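Local coordinates for TrwG protein (Bartonella grahamii, PDB 4NHF), which is a VirB8-family component of a type IV secretion system, represented by its soluble domain, and probably takes part in assembling that membrane-spanning machinery, at residues H36-L49 and I141-M153. Residues are numbered along the deposited sequence; the frame is centred on the assembly and turned at random.
Sequences HETSYGEVVDRYWL and IATIGYTYVGAPM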
loop_
_atom_site.group_PDB
_atom_site.type_symbol
_atom_site.label_atom_id
_atom_site.label_comp_id
_atom_site.label_asym_id
_atom_site.label_seq_id
_atom_site.Cartn_x
_atom_site.Cartn_y
_atom_site.Cartn_z
ATOM N N HIS A 36 -1.785 -10.034 24.047
ATOM C CA HIS A 36 -2.115 -11.408 23.573
ATOM C C HIS A 36 -1.976 -11.498 22.066
ATOM O O HIS A 36 -1.976 -10.453 21.375
ATOM C CB HIS A 36 -3.521 -11.806 24.094
ATOM C CG HIS A 36 -4.658 -11.064 23.451
ATOM N ND1 HIS A 36 -5.110 -9.845 23.906
ATOM C CD2 HIS A 36 -5.460 -11.387 22.403
ATOM C CE1 HIS A 36 -6.147 -9.452 23.180
ATOM N NE2 HIS A 36 -6.386 -10.373 22.264
ATOM N N GLU A 37 -1.772 -12.702 21.522
ATOM C CA GLU A 37 -1.652 -12.829 20.053
ATOM C C GLU A 37 -2.975 -13.345 19.519
ATOM O O GLU A 37 -3.677 -14.107 20.210
ATOM C CB GLU A 37 -0.505 -13.775 19.637
ATOM C CG GLU A 37 0.858 -13.286 20.086
ATOM C CD GLU A 37 1.938 -14.315 19.896
ATOM O OE1 GLU A 37 2.038 -14.996 18.846
ATOM O OE2 GLU A 37 2.691 -14.483 20.865
ATOM N N THR A 38 -3.299 -12.935 18.305
ATOM C CA THR A 38 -4.546 -13.294 17.658
ATOM C C THR A 38 -4.310 -13.908 16.276
ATOM O O THR A 38 -3.287 -13.594 15.581
ATOM C CB THR A 38 -5.542 -12.095 17.682
ATOM O OG1 THR A 38 -5.709 -11.688 19.042
ATOM C CG2 THR A 38 -6.970 -12.463 17.121
ATOM N N SER A 39 -5.205 -14.834 15.921
ATOM C CA SER A 39 -5.320 -15.400 14.572
ATOM C C SER A 39 -6.472 -14.727 13.844
ATOM O O SER A 39 -7.449 -14.288 14.475
ATOM C CB SER A 39 -5.621 -16.896 14.625
ATOM O OG SER A 39 -4.441 -17.641 14.417
ATOM N N TYR A 40 -6.359 -14.655 12.523
ATOM C CA TYR A 40 -7.396 -14.052 11.722
ATOM C C TYR A 40 -7.830 -14.920 10.564
ATOM O O TYR A 40 -8.857 -14.625 9.932
ATOM C CB TYR A 40 -6.917 -12.696 11.278
ATOM C CG TYR A 40 -6.919 -11.699 12.434
ATOM C CD1 TYR A 40 -8.089 -11.089 12.846
ATOM C CD2 TYR A 40 -5.728 -11.380 13.119
ATOM C CE1 TYR A 40 -8.089 -10.171 13.901
ATOM C CE2 TYR A 40 -5.730 -10.520 14.177
ATOM C CZ TYR A 40 -6.905 -9.911 14.557
ATOM O OH TYR A 40 -6.855 -9.038 15.581
ATOM N N GLY A 41 -7.140 -16.018 10.316
ATOM C CA GLY A 41 -7.534 -16.868 9.197
ATOM C C GLY A 41 -6.808 -16.495 7.917
ATOM O O GLY A 41 -6.162 -15.434 7.829
ATOM N N GLU A 42 -6.948 -17.371 6.921
ATOM C CA GLU A 42 -6.093 -17.356 5.760
ATOM C C GLU A 42 -6.264 -16.126 4.825
ATOM O O GLU A 42 -5.265 -15.623 4.290
ATOM C CB GLU A 42 -6.177 -18.670 4.969
ATOM C CG GLU A 42 -7.499 -18.943 4.260
ATOM C CD GLU A 42 -7.530 -20.358 3.665
ATOM O OE1 GLU A 42 -6.646 -20.633 2.836
ATOM O OE2 GLU A 42 -8.386 -21.218 4.085
ATOM N N VAL A 43 -7.498 -15.645 4.652
ATOM C CA VAL A 43 -7.748 -14.487 3.780
ATOM C C VAL A 43 -7.031 -13.232 4.313
ATOM O O VAL A 43 -6.357 -12.486 3.583
ATOM C CB VAL A 43 -9.277 -14.290 3.613
ATOM C CG1 VAL A 43 -9.598 -12.997 2.986
ATOM C CG2 VAL A 43 -9.831 -15.405 2.738
ATOM N N VAL A 44 -7.134 -13.031 5.611
ATOM C CA VAL A 44 -6.516 -11.907 6.253
ATOM C C VAL A 44 -4.960 -12.082 6.272
ATOM O O VAL A 44 -4.214 -11.105 5.974
ATOM C CB VAL A 44 -7.102 -11.683 7.660
ATOM C CG1 VAL A 44 -6.346 -10.648 8.465
ATOM C CG2 VAL A 44 -8.617 -11.323 7.607
ATOM N N ASP A 45 -4.464 -13.296 6.573
ATOM C CA ASP A 45 -3.021 -13.538 6.566
ATOM C C ASP A 45 -2.411 -13.253 5.203
ATOM O O ASP A 45 -1.394 -12.620 5.130
ATOM C CB ASP A 45 -2.639 -14.957 6.950
ATOM C CG ASP A 45 -2.996 -15.323 8.396
ATOM O OD1 ASP A 45 -3.291 -14.477 9.249
ATOM O OD2 ASP A 45 -2.833 -16.492 8.672
ATOM N N ARG A 46 -3.043 -13.733 4.133
ATOM C CA ARG A 46 -2.569 -13.518 2.802
ATOM C C ARG A 46 -2.498 -12.042 2.471
ATOM O O ARG A 46 -1.517 -11.593 1.850
ATOM C CB ARG A 46 -3.443 -14.271 1.779
ATOM C CG ARG A 46 -3.159 -15.768 1.705
ATOM C CD ARG A 46 -3.855 -16.481 0.527
ATOM N NE ARG A 46 -3.097 -17.740 0.338
ATOM C CZ ARG A 46 -3.385 -18.882 0.967
ATOM N NH1 ARG A 46 -2.646 -19.971 0.764
ATOM N NH2 ARG A 46 -4.473 -18.959 1.770
ATOM N N TYR A 47 -3.530 -11.274 2.844
ATOM C CA TYR A 47 -3.463 -9.825 2.709
ATOM C C TYR A 47 -2.166 -9.220 3.255
ATOM O O TYR A 47 -1.401 -8.524 2.530
ATOM C CB TYR A 47 -4.688 -9.119 3.340
ATOM C CG TYR A 47 -4.562 -7.634 3.229
ATOM C CD1 TYR A 47 -4.819 -6.973 2.015
ATOM C CD2 TYR A 47 -4.163 -6.885 4.307
ATOM C CE1 TYR A 47 -4.655 -5.608 1.907
ATOM C CE2 TYR A 47 -3.990 -5.515 4.197
ATOM C CZ TYR A 47 -4.253 -4.882 3.000
ATOM O OH TYR A 47 -4.102 -3.543 2.908
ATOM N N TRP A 48 -1.908 -9.478 4.524
ATOM C CA TRP A 48 -0.783 -8.871 5.225
ATOM C C TRP A 48 0.568 -9.424 4.770
ATOM O O TRP A 48 1.552 -8.676 4.635
ATOM C CB TRP A 48 -0.984 -8.993 6.746
ATOM C CG TRP A 48 -2.025 -8.085 7.216
ATOM C CD1 TRP A 48 -3.286 -8.421 7.641
ATOM C CD2 TRP A 48 -1.944 -6.676 7.290
ATOM N NE1 TRP A 48 -3.999 -7.289 7.947
ATOM C CE2 TRP A 48 -3.187 -6.207 7.747
ATOM C CE3 TRP A 48 -0.957 -5.753 6.970
ATOM C CZ2 TRP A 48 -3.453 -4.851 7.913
ATOM C CZ3 TRP A 48 -1.209 -4.411 7.178
ATOM C CH2 TRP A 48 -2.446 -3.977 7.643
ATOM N N LEU A 49 0.635 -10.726 4.482
ATOM C CA LEU A 49 1.892 -11.296 3.999
ATOM C C LEU A 49 2.253 -10.721 2.634
ATOM O O LEU A 49 3.425 -10.453 2.375
ATOM C CB LEU A 49 1.837 -12.813 3.915
ATOM C CG LEU A 49 1.830 -13.488 5.304
ATOM C CD1 LEU A 49 1.264 -14.852 5.133
ATOM C CD2 LEU A 49 3.206 -13.538 5.960
ATOM N N ILE A 141 12.074 -17.154 -2.928
ATOM C CA ILE A 141 11.132 -17.737 -1.950
ATOM C C ILE A 141 11.373 -17.062 -0.637
ATOM O O ILE A 141 12.496 -17.097 -0.156
ATOM C CB ILE A 141 11.395 -19.205 -1.649
ATOM C CG1 ILE A 141 11.480 -20.033 -2.900
ATOM C CG2 ILE A 141 10.303 -19.808 -0.726
ATOM C CD1 ILE A 141 10.176 -20.062 -3.625
ATOM N N ALA A 142 10.328 -16.481 -0.032
ATOM C CA ALA A 142 10.410 -15.918 1.317
ATOM C C ALA A 142 9.822 -16.960 2.299
ATOM O O ALA A 142 8.693 -17.442 2.075
ATOM C CB ALA A 142 9.629 -14.617 1.422
ATOM N N THR A 143 10.590 -17.317 3.329
ATOM C CA THR A 143 10.153 -18.212 4.430
ATOM C C THR A 143 9.876 -17.311 5.630
ATOM O O THR A 143 10.749 -16.576 6.084
ATOM C CB THR A 143 11.231 -19.257 4.712
ATOM O OG1 THR A 143 11.549 -19.965 3.481
ATOM C CG2 THR A 143 10.784 -20.229 5.778
ATOM N N ILE A 144 8.627 -17.299 6.084
ATOM C CA ILE A 144 8.130 -16.274 7.000
ATOM C C ILE A 144 7.493 -16.893 8.254
ATOM O O ILE A 144 6.759 -17.893 8.197
ATOM C CB ILE A 144 7.121 -15.392 6.267
ATOM C CG1 ILE A 144 7.729 -14.924 4.919
ATOM C CG2 ILE A 144 6.661 -14.199 7.120
ATOM C CD1 ILE A 144 6.825 -13.963 4.157
ATOM N N GLY A 145 7.798 -16.295 9.400
ATOM C CA GLY A 145 7.045 -16.536 10.621
ATOM C C GLY A 145 6.292 -15.262 10.918
ATOM O O GLY A 145 6.822 -14.175 10.696
ATOM N N TYR A 146 5.036 -15.379 11.383
ATOM C CA TYR A 146 4.266 -14.210 11.680
ATOM C C TYR A 146 3.234 -14.444 12.756
ATOM O O TYR A 146 2.866 -15.575 13.069
ATOM C CB TYR A 146 3.544 -13.706 10.444
ATOM C CG TYR A 146 2.473 -14.677 9.939
ATOM C CD1 TYR A 146 2.838 -15.787 9.175
ATOM C CD2 TYR A 146 1.118 -14.552 10.324
ATOM C CE1 TYR A 146 1.881 -16.687 8.692
ATOM C CE2 TYR A 146 0.139 -15.429 9.829
ATOM C CZ TYR A 146 0.532 -16.511 9.028
ATOM O OH TYR A 146 -0.402 -17.395 8.564
ATOM N N THR A 147 2.782 -13.336 13.337
ATOM C CA THR A 147 1.696 -13.360 14.328
ATOM C C THR A 147 0.992 -12.008 14.293
ATOM O O THR A 147 1.307 -11.162 13.437
ATOM C CB THR A 147 2.226 -13.692 15.717
ATOM O OG1 THR A 147 1.107 -14.047 16.548
ATOM C CG2 THR A 147 2.987 -12.500 16.316
ATOM N N TYR A 148 -0.004 -11.801 15.136
ATOM C CA TYR A 148 -0.582 -10.497 15.345
ATOM C C TYR A 148 -0.630 -10.181 16.793
ATOM O O TYR A 148 -1.078 -11.062 17.634
ATOM C CB TYR A 148 -1.985 -10.422 14.797
ATOM C CG TYR A 148 -2.198 -10.807 13.363
ATOM C CD1 TYR A 148 -2.164 -12.136 12.970
ATOM C CD2 TYR A 148 -2.496 -9.828 12.422
ATOM C CE1 TYR A 148 -2.442 -12.494 11.670
ATOM C CE2 TYR A 148 -2.771 -10.158 11.121
ATOM C CZ TYR A 148 -2.725 -11.477 10.734
ATOM O OH TYR A 148 -3.006 -11.802 9.424
ATOM N N VAL A 149 -0.203 -8.979 17.164
ATOM C CA VAL A 149 -0.059 -8.625 18.596
ATOM C C VAL A 149 -1.028 -7.606 19.202
ATOM O O VAL A 149 -0.963 -7.356 20.392
ATOM C CB VAL A 149 1.376 -8.192 18.940
ATOM C CG1 VAL A 149 2.290 -9.365 18.624
ATOM C CG2 VAL A 149 1.807 -6.937 18.126
ATOM N N GLY A 150 -1.956 -7.089 18.401
ATOM C CA GLY A 150 -2.887 -6.046 18.823
ATOM C C GLY A 150 -2.458 -4.674 18.305
ATOM O O GLY A 150 -1.308 -4.435 17.910
ATOM N N ALA A 151 -3.400 -3.757 18.294
ATOM C CA ALA A 151 -3.160 -2.465 17.662
ATOM C C ALA A 151 -2.062 -1.719 18.409
ATOM O O ALA A 151 -2.064 -1.720 19.606
ATOM C CB ALA A 151 -4.417 -1.657 17.691
ATOM N N PRO A 152 -1.109 -1.085 17.680
ATOM C CA PRO A 152 -0.057 -0.279 18.291
ATOM C C PRO A 152 -0.601 0.913 19.040
ATOM O O PRO A 152 -1.668 1.425 18.698
ATOM C CB PRO A 152 0.773 0.246 17.094
ATOM C CG PRO A 152 0.372 -0.559 15.929
ATOM C CD PRO A 152 -0.874 -1.361 16.271
ATOM N N MET A 153 0.167 1.406 20.006
ATOM C CA MET A 153 -0.247 2.581 20.754
ATOM C C MET A 153 -0.102 3.863 19.971
ATOM O O MET A 153 -0.982 4.698 20.040
ATOM C CB MET A 153 0.522 2.689 22.067
ATOM C CG MET A 153 0.389 1.477 22.990
ATOM S SD MET A 153 -1.301 1.101 23.573
ATOM C CE MET A 153 -1.889 -0.011 22.280
HETATM O O HOH W 1 -2.542 -7.748 22.553
HETATM O O HOH W 2 -1.396 -15.191 15.078
#
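Asp45, on the first turn of helix 42-57, spreads its carboxylate between two tyrosines of strand 138-148. Tyr148 OH gives its proton to Asp45 OD1 at 2.7 Å, on the anti side and not far from the carboxylate plane, with ring and carboxylate turned only 27° apart. Tyr146 OH donates to Asp45 OD2 at 2.6 Å but comes from above that plane, its ring standing steeply across the group. Two short bonds to a buried aspartate would be expected to stabilise its charged form.

The Tyr148 ring is gripped by aromatics as well. Tyr40 drives its CD2 edge onto the centre of one face, 3.6 Å from Tyr148 CG, in a T-shaped pair with planes at 68°. Tyr148 in turn points an edge at the five-membered ring of Trp48 in an offset T. With CG beside the backbone N (chi1 -54°), Tyr148 swings back to the helix although its CB does not face it.

Farther along the helix, Leu49 CD2 touches Ile144 CG2 and Tyr146 CD1, Leu49 CD1 lying over the Tyr146 ring. In the N-terminal arm, Thr38 N bonds Tyr148 O at 3.0 Å, while Thr147 OG1 donates to Glu37 OE1 at 2.7 Å.

The helix packs against the four-stranded antiparallel sheet of this NTF2-like VirB8 domain, with Leu112 of strand 102-112 against Asp45, Leu49 and Tyr146, Phe165 against Trp48 and Tyr148, and Tyr47 of the second subunit against Trp48.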